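Side-chain contacts in amidohydrolase (Thermotoga maritima, PDB 3OOQ), which probably acts as a metal-dependent amidohydrolase, perhaps an allantoinase: residues D95-N98 with A103-R106; L150-G155 with D181-V186; I249-E254 with V271-T276. All blocks are in the same frame, centred on the assembly; numbering follows the deposited sequence.

How the contacts relate
All three contacts belong to one amidohydrolase TIM barrel and follow in series along the chain, each closing before the next opens. Contact 1 joins the long loop after strand 54-64 to helix 103-108. Contact 2 packs strand 143-153 against helix 172-198, and contact 3 joins the loops that follow strands 247-249 and 269-271. The centres of contact 1 and contact 2 lie about 27 Å apart. Contacts 2 and 3 come nearest, with closest atoms about 5 Å apart, yet none touch. Strand 223-227 lies between strands 143-153 and 247-249, so contact 2 and the first segment of contact 3 belong to strands of one sheet, the one packing a helix on its outside, the other at a strand end.

Contact 1 of 3, residues D95-N98 with A103-R106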
loop_
_atom_site.group_PDB
_atom_site.type_symbol
_atom_site.label_atom_id
_atom_site.label_comp_id
_atom_site.label_asym_id
_atom_site.label_seq_id
_atom_site.Cartn_x
_atom_site.Cartn_y
_atom_site.Cartn_z
ATOM N N ASP F 95 6.850 28.372 18.589
ATOM C CA ASP F 95 5.922 28.506 17.471
ATOM C C ASP F 95 4.780 27.479 17.493
ATOM O O ASP F 95 3.918 27.493 16.612
ATOM C CB ASP F 95 6.678 28.404 16.144
ATOM C CG ASP F 95 7.600 29.591 15.889
ATOM O OD1 ASP F 95 7.373 30.678 16.456
ATOM O OD2 ASP F 95 8.562 29.433 15.111
ATOM N N GLY F 96 4.778 26.597 18.488
ATOM C CA GLY F 96 3.709 25.616 18.662
ATOM C C GLY F 96 2.968 25.795 19.978
ATOM O O GLY F 96 1.987 25.087 20.249
ATOM N N PHE F 97 3.435 26.740 20.796
ATOM C CA PHE F 97 2.920 26.956 22.151
ATOM C C PHE F 97 1.583 27.721 22.180
ATOM O O PHE F 97 1.499 28.837 21.678
ATOM C CB PHE F 97 3.975 27.691 22.998
ATOM C CG PHE F 97 3.518 28.020 24.396
ATOM C CD1 PHE F 97 3.511 27.044 25.393
ATOM C CD2 PHE F 97 3.103 29.312 24.724
ATOM C CE1 PHE F 97 3.065 27.337 26.680
ATOM C CE2 PHE F 97 2.668 29.621 26.026
ATOM C CZ PHE F 97 2.648 28.630 27.001
ATOM N N ASN F 98 0.572 27.115 22.796
ATOM C CA ASN F 98 -0.771 27.689 22.954
ATOM C C ASN F 98 -1.028 28.121 24.412
ATOM O O ASN F 98 -1.284 27.277 25.270
ATOM C CB ASN F 98 -1.801 26.623 22.520
ATOM C CG ASN F 98 -3.242 26.993 22.843
ATOM O OD1 ASN F 98 -3.553 28.119 23.243
ATOM N ND2 ASN F 98 -4.139 26.022 22.666
ATOM N N ALA F 103 -4.370 23.023 30.399
ATOM C CA ALA F 103 -3.370 22.479 31.311
ATOM C C ALA F 103 -2.645 23.594 32.091
ATOM O O ALA F 103 -2.089 23.344 33.155
ATOM C CB ALA F 103 -2.360 21.622 30.549
ATOM N N ILE F 104 -2.642 24.806 31.537
ATOM C CA ILE F 104 -1.867 25.919 32.089
ATOM C C ILE F 104 -2.464 26.491 33.376
ATOM O O ILE F 104 -1.732 26.730 34.343
ATOM C CB ILE F 104 -1.589 27.013 31.021
ATOM C CG1 ILE F 104 -0.549 26.477 30.019
ATOM C CG2 ILE F 104 -1.083 28.343 31.681
ATOM C CD1 ILE F 104 -0.410 27.267 28.720
ATOM N N GLU F 105 -3.783 26.690 33.403
ATOM C CA GLU F 105 -4.448 27.120 34.629
ATOM C C GLU F 105 -4.310 26.012 35.683
ATOM O O GLU F 105 -4.252 26.271 36.885
ATOM C CB GLU F 105 -5.928 27.463 34.361
ATOM C CG GLU F 105 -6.594 28.282 35.443
ATOM C CD GLU F 105 -6.305 29.785 35.346
ATOM O OE1 GLU F 105 -5.444 30.213 34.535
ATOM O OE2 GLU F 105 -6.956 30.547 36.105
ATOM N N ARG F 106 -4.257 24.769 35.216
ATOM C CA ARG F 106 -4.094 23.627 36.104
ATOM C C ARG F 106 -2.677 23.573 36.676
ATOM O O ARG F 106 -2.499 23.208 37.836
ATOM C CB ARG F 106 -4.445 22.320 35.377
ATOM C CG ARG F 106 -5.938 22.174 35.067
ATOM C CD ARG F 106 -6.216 20.935 34.219
ATOM N NE ARG F 106 -7.651 20.761 33.983
ATOM C CZ ARG F 106 -8.235 20.614 32.789
ATOM N NH1 ARG F 106 -7.531 20.572 31.661
ATOM N NH2 ARG F 106 -9.549 20.473 32.733
#
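Ile104 reaches from the first turn of helix 103-108 to the loop residues Phe97 and Asn98 by a single methyl. Its CB already points toward the loop, and from there CG1 lies anti to the carbonyl carbon (chi1 -72°). The nearly extended second torsion then carries CD1 outward, away from the helix. Ile104 CD1 does all the touching, 3.8 Å from Phe97 CZ and 4.0 Å from Phe97 CE1, meeting the far end of the ring at an oblique angle. On the same methyl falls the backbone of the next residue, with Asn98 O 3.6 Å from Ile104 CD1. Phe97 arrives from the opposite direction, and little surface is buried between the segments, though all three residues are buried in the assembly. The side chain of Asn98 is engaged elsewhere, its OD1 hydrogen-bonded to Gln100 N. Asp95, farther back in the loop, forms salt bridges with Arg180 and Arg238 of a second subunit. Helix 103-108 leads into strand 112-117, which pairs in parallel with strand 54-64; the contact therefore folds the long connecting loop onto the helix of this beta-alpha-beta crossover.

Contact 2 of 3, residues L150-G155 with D181-V186; sequences LKMAFG and DYFTKV
Met152, carried as selenomethionine, meets Phe183 edge-on in a Met-aromatic contact between strand 143-153 and helix 172-198. Its CG stands anti to the carbonyl carbon (chi1 -61°) and the chain runs on extended before bending at the last torsion, which brings the terminal methyl to the rim of the ring. Met152 CE lies 3.5 Å from Phe183 CZ and 3.7 Å from Phe183 CE2. The selenium sits in the ring plane, 90° off its normal, with Met152 SE 3.9 Å from Phe183 CE2. The two side chains approach from opposite directions. One face of the Phe183 ring is covered by Tyr182 CD2, 3.7 Å above the plane over its centre, and the Phe245 ring also meets this ring. Leu150 makes the second, looser touch. With CG opposite the backbone N (chi1 -180°), its branch CD2 comes obliquely to the Tyr182 ring, with Leu150 CD2 4.3 Å from Tyr182 CE2. One face of that ring carries Val186 CG2, one turn along the helix, while Tyr182 OH is bonded to Lys209 O. Leu217 of helix 208-217 packs on Phe183 and Val186, and strand 223-227 flanks Met152 through Ala223 and Met225, so the contact fills the apolar layer between a barrel strand and two of the surrounding helices.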
loop_
_atom_site.group_PDB
_atom_site.type_symbol
_atom_site.label_atom_id
_atom_site.label_comp_id
_atom_site.label_asym_id
_atom_site.label_seq_id
_atom_site.Cartn_x
_atom_site.Cartn_y
_atom_site.Cartn_z
ATOM N N LEU F 150 18.979 23.547 22.383
ATOM C CA LEU F 150 18.681 22.775 21.190
ATOM C C LEU F 150 18.455 21.328 21.620
ATOM O O LEU F 150 19.379 20.666 22.105
ATOM C CB LEU F 150 19.812 22.871 20.157
ATOM C CG LEU F 150 19.596 22.082 18.841
ATOM C CD1 LEU F 150 18.283 22.492 18.191
ATOM C CD2 LEU F 150 20.756 22.295 17.862
ATOM N N LYS F 151 17.229 20.856 21.449
ATOM C CA LYS F 151 16.796 19.498 21.841
ATOM C C LYS F 151 17.337 18.448 20.884
ATOM O O LYS F 151 17.251 18.619 19.668
ATOM C CB LYS F 151 15.259 19.436 21.856
ATOM C CG LYS F 151 14.627 18.094 22.232
ATOM C CD LYS F 151 15.126 17.565 23.608
ATOM C CE LYS F 151 14.441 16.266 24.028
ATOM N NZ LYS F 151 12.985 16.494 24.266
HETATM N N MSE F 152 17.885 17.370 21.443
HETATM C CA MSE F 152 18.380 16.235 20.671
HETATM C C MSE F 152 17.934 14.979 21.386
HETATM O O MSE F 152 17.580 15.046 22.558
HETATM C CB MSE F 152 19.912 16.263 20.554
HETATM C CG MSE F 152 20.405 17.502 19.850
HETATM SE SE MSE F 152 22.341 17.673 19.837
HETATM C CE MSE F 152 22.446 19.622 19.970
ATOM N N ALA F 153 17.936 13.846 20.681
ATOM C CA ALA F 153 17.426 12.589 21.250
ATOM C C ALA F 153 18.204 11.378 20.802
ATOM O O ALA F 153 18.573 11.283 19.635
ATOM C CB ALA F 153 15.948 12.401 20.913
ATOM N N PHE F 154 18.397 10.457 21.752
ATOM C CA PHE F 154 19.138 9.211 21.599
ATOM C C PHE F 154 18.235 8.095 22.050
ATOM O O PHE F 154 17.159 8.355 22.593
ATOM C CB PHE F 154 20.390 9.237 22.508
ATOM C CG PHE F 154 21.394 10.259 22.089
ATOM C CD1 PHE F 154 21.244 11.601 22.455
ATOM C CD2 PHE F 154 22.428 9.911 21.249
ATOM C CE1 PHE F 154 22.155 12.566 22.021
ATOM C CE2 PHE F 154 23.340 10.870 20.809
ATOM C CZ PHE F 154 23.206 12.193 21.202
ATOM N N GLY F 155 18.660 6.856 21.818
ATOM C CA GLY F 155 17.947 5.691 22.330
ATOM C C GLY F 155 16.793 5.271 21.430
ATOM O O GLY F 155 16.835 5.481 20.217
ATOM N N ASP F 181 26.965 14.107 11.704
ATOM C CA ASP F 181 26.932 14.644 10.367
ATOM C C ASP F 181 26.457 16.101 10.447
ATOM O O ASP F 181 27.042 16.972 9.811
ATOM C CB ASP F 181 26.017 13.784 9.484
ATOM C CG ASP F 181 25.905 14.301 8.090
ATOM O OD1 ASP F 181 26.836 14.073 7.299
ATOM O OD2 ASP F 181 24.886 14.948 7.773
ATOM N N TYR F 182 25.405 16.346 11.236
ATOM C CA TYR F 182 24.837 17.675 11.380
ATOM C C TYR F 182 25.902 18.678 11.823
ATOM O O TYR F 182 26.116 19.720 11.185
ATOM C CB TYR F 182 23.666 17.675 12.374
ATOM C CG TYR F 182 23.180 19.067 12.756
ATOM C CD1 TYR F 182 22.635 19.929 11.795
ATOM C CD2 TYR F 182 23.286 19.530 14.071
ATOM C CE1 TYR F 182 22.209 21.186 12.122
ATOM C CE2 TYR F 182 22.819 20.813 14.424
ATOM C CZ TYR F 182 22.304 21.636 13.430
ATOM O OH TYR F 182 21.867 22.907 13.731
ATOM N N PHE F 183 26.583 18.369 12.916
ATOM C CA PHE F 183 27.581 19.312 13.419
ATOM C C PHE F 183 28.806 19.435 12.494
ATOM O O PHE F 183 29.431 20.501 12.439
ATOM C CB PHE F 183 27.954 19.012 14.886
ATOM C CG PHE F 183 26.894 19.463 15.863
ATOM C CD1 PHE F 183 26.668 20.823 16.075
ATOM C CD2 PHE F 183 26.100 18.539 16.539
ATOM C CE1 PHE F 183 25.665 21.262 16.954
ATOM C CE2 PHE F 183 25.107 18.960 17.426
ATOM C CZ PHE F 183 24.895 20.335 17.638
ATOM N N THR F 184 29.140 18.374 11.758
ATOM C CA THR F 184 30.226 18.471 10.774
ATOM C C THR F 184 29.864 19.559 9.743
ATOM O O THR F 184 30.695 20.400 9.366
ATOM C CB THR F 184 30.490 17.101 10.074
ATOM O OG1 THR F 184 30.890 16.135 11.047
ATOM C CG2 THR F 184 31.570 17.196 9.034
ATOM N N LYS F 185 28.605 19.560 9.312
ATOM C CA LYS F 185 28.132 20.590 8.383
ATOM C C LYS F 185 28.094 21.987 8.998
ATOM O O LYS F 185 28.388 22.956 8.308
ATOM C CB LYS F 185 26.761 20.219 7.829
ATOM C CG LYS F 185 26.847 19.057 6.888
ATOM C CD LYS F 185 25.640 18.164 7.052
ATOM C CE LYS F 185 24.733 18.212 5.863
ATOM N NZ LYS F 185 24.135 16.840 5.564
ATOM N N VAL F 186 27.709 22.077 10.272
ATOM C CA VAL F 186 27.770 23.328 11.037
ATOM C C VAL F 186 29.195 23.917 11.037
ATOM O O VAL F 186 29.383 25.097 10.764
ATOM C CB VAL F 186 27.238 23.150 12.486
ATOM C CG1 VAL F 186 27.445 24.443 13.314
ATOM C CG2 VAL F 186 25.743 22.778 12.455
#

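Contact 3 of 3, residues I249-E254 with V271-T276; sequences IEHGTE and VGPLLT
His251 and Gly272 are joined by a side-chain-to-backbone hydrogen bond at the C-terminal ends of two strands of the amidohydrolase TIM barrel, 247-249 and 269-271. His251 ND1 donates to Gly272 O at 2.8 Å, with an N-H...O angle of 157°. The acceptor lies close to the imidazole plane, and the donor approaches in the carbonyl plane on a lone pair, at a C=O...N angle of 137°. CG anti to the carbonyl carbon (chi1 -42°) places the ring beside Gly272, and the second torsion turns ND1 to the oxygen. A second, weaker hold comes from the backbone, His251 CA lying 3.3 Å from Gly272 O in a CA-H...O contact. Pro273, which follows a cis peptide bond, reaches the same end of the ring obliquely, Pro273 CD lying 3.5 Å from His251 ND1. A phenylalanine in place of His251 would probably leave Gly272 O without its N-H donor and remove one restraint on the turn of the ring. The backbone is unusual here: the chain turns a corner at Glu250, and Gly252 takes a positive phi where a CB would crowd Ile249. Gly272 likewise adopts angles at which a CB would jam against the preceding carbonyl. Farther out, His228 stacks on the His251 ring, while His63 meets it edge-to-face and His226 also adjoins it, a cluster consistent with the place where amidohydrolases generally hold their metals. Thr253 OG1 in turn is bonded to His228 ND1, and Glu250 forms a salt bridge with Arg224. Between the two loops, a water donates to His251 O at 2.6 Å and accepts from Gly272 N at 2.9 Å, while Val271 CA approaches that same His251 O at 3.5 Å.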
loop_
_atom_site.group_PDB
_atom_site.type_symbol
_atom_site.label_atom_id
_atom_site.label_comp_id
_atom_site.label_asym_id
_atom_site.label_seq_id
_atom_site.Cartn_x
_atom_site.Cartn_y
_atom_site.Cartn_z
ATOM N N ILE F 249 21.689 16.593 30.193
ATOM C CA ILE F 249 21.061 15.307 29.923
ATOM C C ILE F 249 19.598 15.355 30.365
ATOM O O ILE F 249 19.317 15.742 31.509
ATOM C CB ILE F 249 21.785 14.187 30.677
ATOM C CG1 ILE F 249 23.250 14.051 30.210
ATOM C CG2 ILE F 249 21.033 12.880 30.537
ATOM C CD1 ILE F 249 23.406 13.426 28.793
ATOM N N GLU F 250 18.679 14.998 29.465
ATOM C CA GLU F 250 17.253 14.945 29.787
ATOM C C GLU F 250 16.855 13.521 30.146
ATOM O O GLU F 250 17.243 12.573 29.458
ATOM C CB GLU F 250 16.378 15.412 28.613
ATOM C CG GLU F 250 16.869 16.605 27.832
ATOM C CD GLU F 250 17.137 17.822 28.707
ATOM O OE1 GLU F 250 18.157 18.490 28.446
ATOM O OE2 GLU F 250 16.347 18.102 29.651
ATOM N N HIS F 251 16.047 13.397 31.201
ATOM C CA HIS F 251 15.609 12.114 31.793
ATOM C C HIS F 251 16.754 11.388 32.515
ATOM O O HIS F 251 16.686 11.188 33.734
ATOM C CB HIS F 251 14.924 11.193 30.782
ATOM C CG HIS F 251 13.971 11.896 29.868
ATOM N ND1 HIS F 251 12.784 12.446 30.309
ATOM C CD2 HIS F 251 14.025 12.134 28.533
ATOM C CE1 HIS F 251 12.151 12.999 29.286
ATOM N NE2 HIS F 251 12.878 12.819 28.196
ATOM N N GLY F 252 17.782 10.984 31.766
ATOM C CA GLY F 252 18.968 10.345 32.355
ATOM C C GLY F 252 18.601 9.181 33.261
ATOM O O GLY F 252 19.157 9.013 34.348
ATOM N N THR F 253 17.663 8.370 32.789
ATOM C CA THR F 253 17.098 7.267 33.563
ATOM C C THR F 253 18.162 6.401 34.258
ATOM O O THR F 253 17.996 6.056 35.426
ATOM C CB THR F 253 16.170 6.429 32.660
ATOM O OG1 THR F 253 15.044 7.237 32.305
ATOM C CG2 THR F 253 15.668 5.181 33.362
ATOM N N GLU F 254 19.256 6.088 33.550
ATOM C CA GLU F 254 20.337 5.280 34.108
ATOM C C GLU F 254 21.572 6.084 34.507
ATOM O O GLU F 254 22.652 5.505 34.688
ATOM C CB GLU F 254 20.718 4.153 33.134
ATOM C CG GLU F 254 19.584 3.175 32.891
ATOM C CD GLU F 254 20.026 1.911 32.186
ATOM O OE1 GLU F 254 21.134 1.883 31.597
ATOM O OE2 GLU F 254 19.253 0.930 32.241
ATOM N N VAL F 271 16.125 14.997 35.731
ATOM C CA VAL F 271 15.555 13.664 35.972
ATOM C C VAL F 271 14.028 13.714 35.866
ATOM O O VAL F 271 13.423 14.788 35.945
ATOM C CB VAL F 271 15.998 13.032 37.329
ATOM C CG1 VAL F 271 17.508 13.001 37.453
ATOM C CG2 VAL F 271 15.416 13.800 38.516
ATOM N N GLY F 272 13.422 12.545 35.657
ATOM C CA GLY F 272 11.988 12.454 35.442
ATOM C C GLY F 272 11.677 12.295 33.960
ATOM O O GLY F 272 12.558 12.484 33.118
ATOM N N PRO F 273 10.435 11.899 33.636
ATOM C CA PRO F 273 9.387 11.599 34.624
ATOM C C PRO F 273 9.720 10.327 35.431
ATOM O O PRO F 273 10.292 9.390 34.883
ATOM C CB PRO F 273 8.152 11.370 33.749
ATOM C CG PRO F 273 8.742 10.735 32.451
ATOM C CD PRO F 273 10.083 11.434 32.274
ATOM N N LEU F 274 9.352 10.304 36.708
ATOM C CA LEU F 274 9.643 9.177 37.609
ATOM C C LEU F 274 8.400 8.489 38.198
ATOM O O LEU F 274 8.383 7.270 38.394
ATOM C CB LEU F 274 10.566 9.634 38.749
ATOM C CG LEU F 274 12.020 9.945 38.425
ATOM C CD1 LEU F 274 12.660 10.682 39.608
ATOM C CD2 LEU F 274 12.815 8.672 38.056
ATOM N N LEU F 275 7.375 9.281 38.494
ATOM C CA LEU F 275 6.081 8.762 38.909
ATOM C C LEU F 275 5.283 8.299 37.682
ATOM O O LEU F 275 4.269 8.895 37.335
ATOM C CB LEU F 275 5.301 9.851 39.658
ATOM C CG LEU F 275 4.020 9.446 40.403
ATOM C CD1 LEU F 275 4.323 8.943 41.791
ATOM C CD2 LEU F 275 3.053 10.607 40.474
ATOM N N THR F 276 5.740 7.223 37.043
ATOM C CA THR F 276 5.219 6.805 35.745
ATOM C C THR F 276 5.597 5.351 35.435
ATOM O O THR F 276 6.552 4.816 35.997
ATOM C CB THR F 276 5.727 7.738 34.618
ATOM O OG1 THR F 276 4.892 7.601 33.467
ATOM C CG2 THR F 276 7.212 7.425 34.229
HETATM O O HOH W 1 14.893 10.136 35.226
#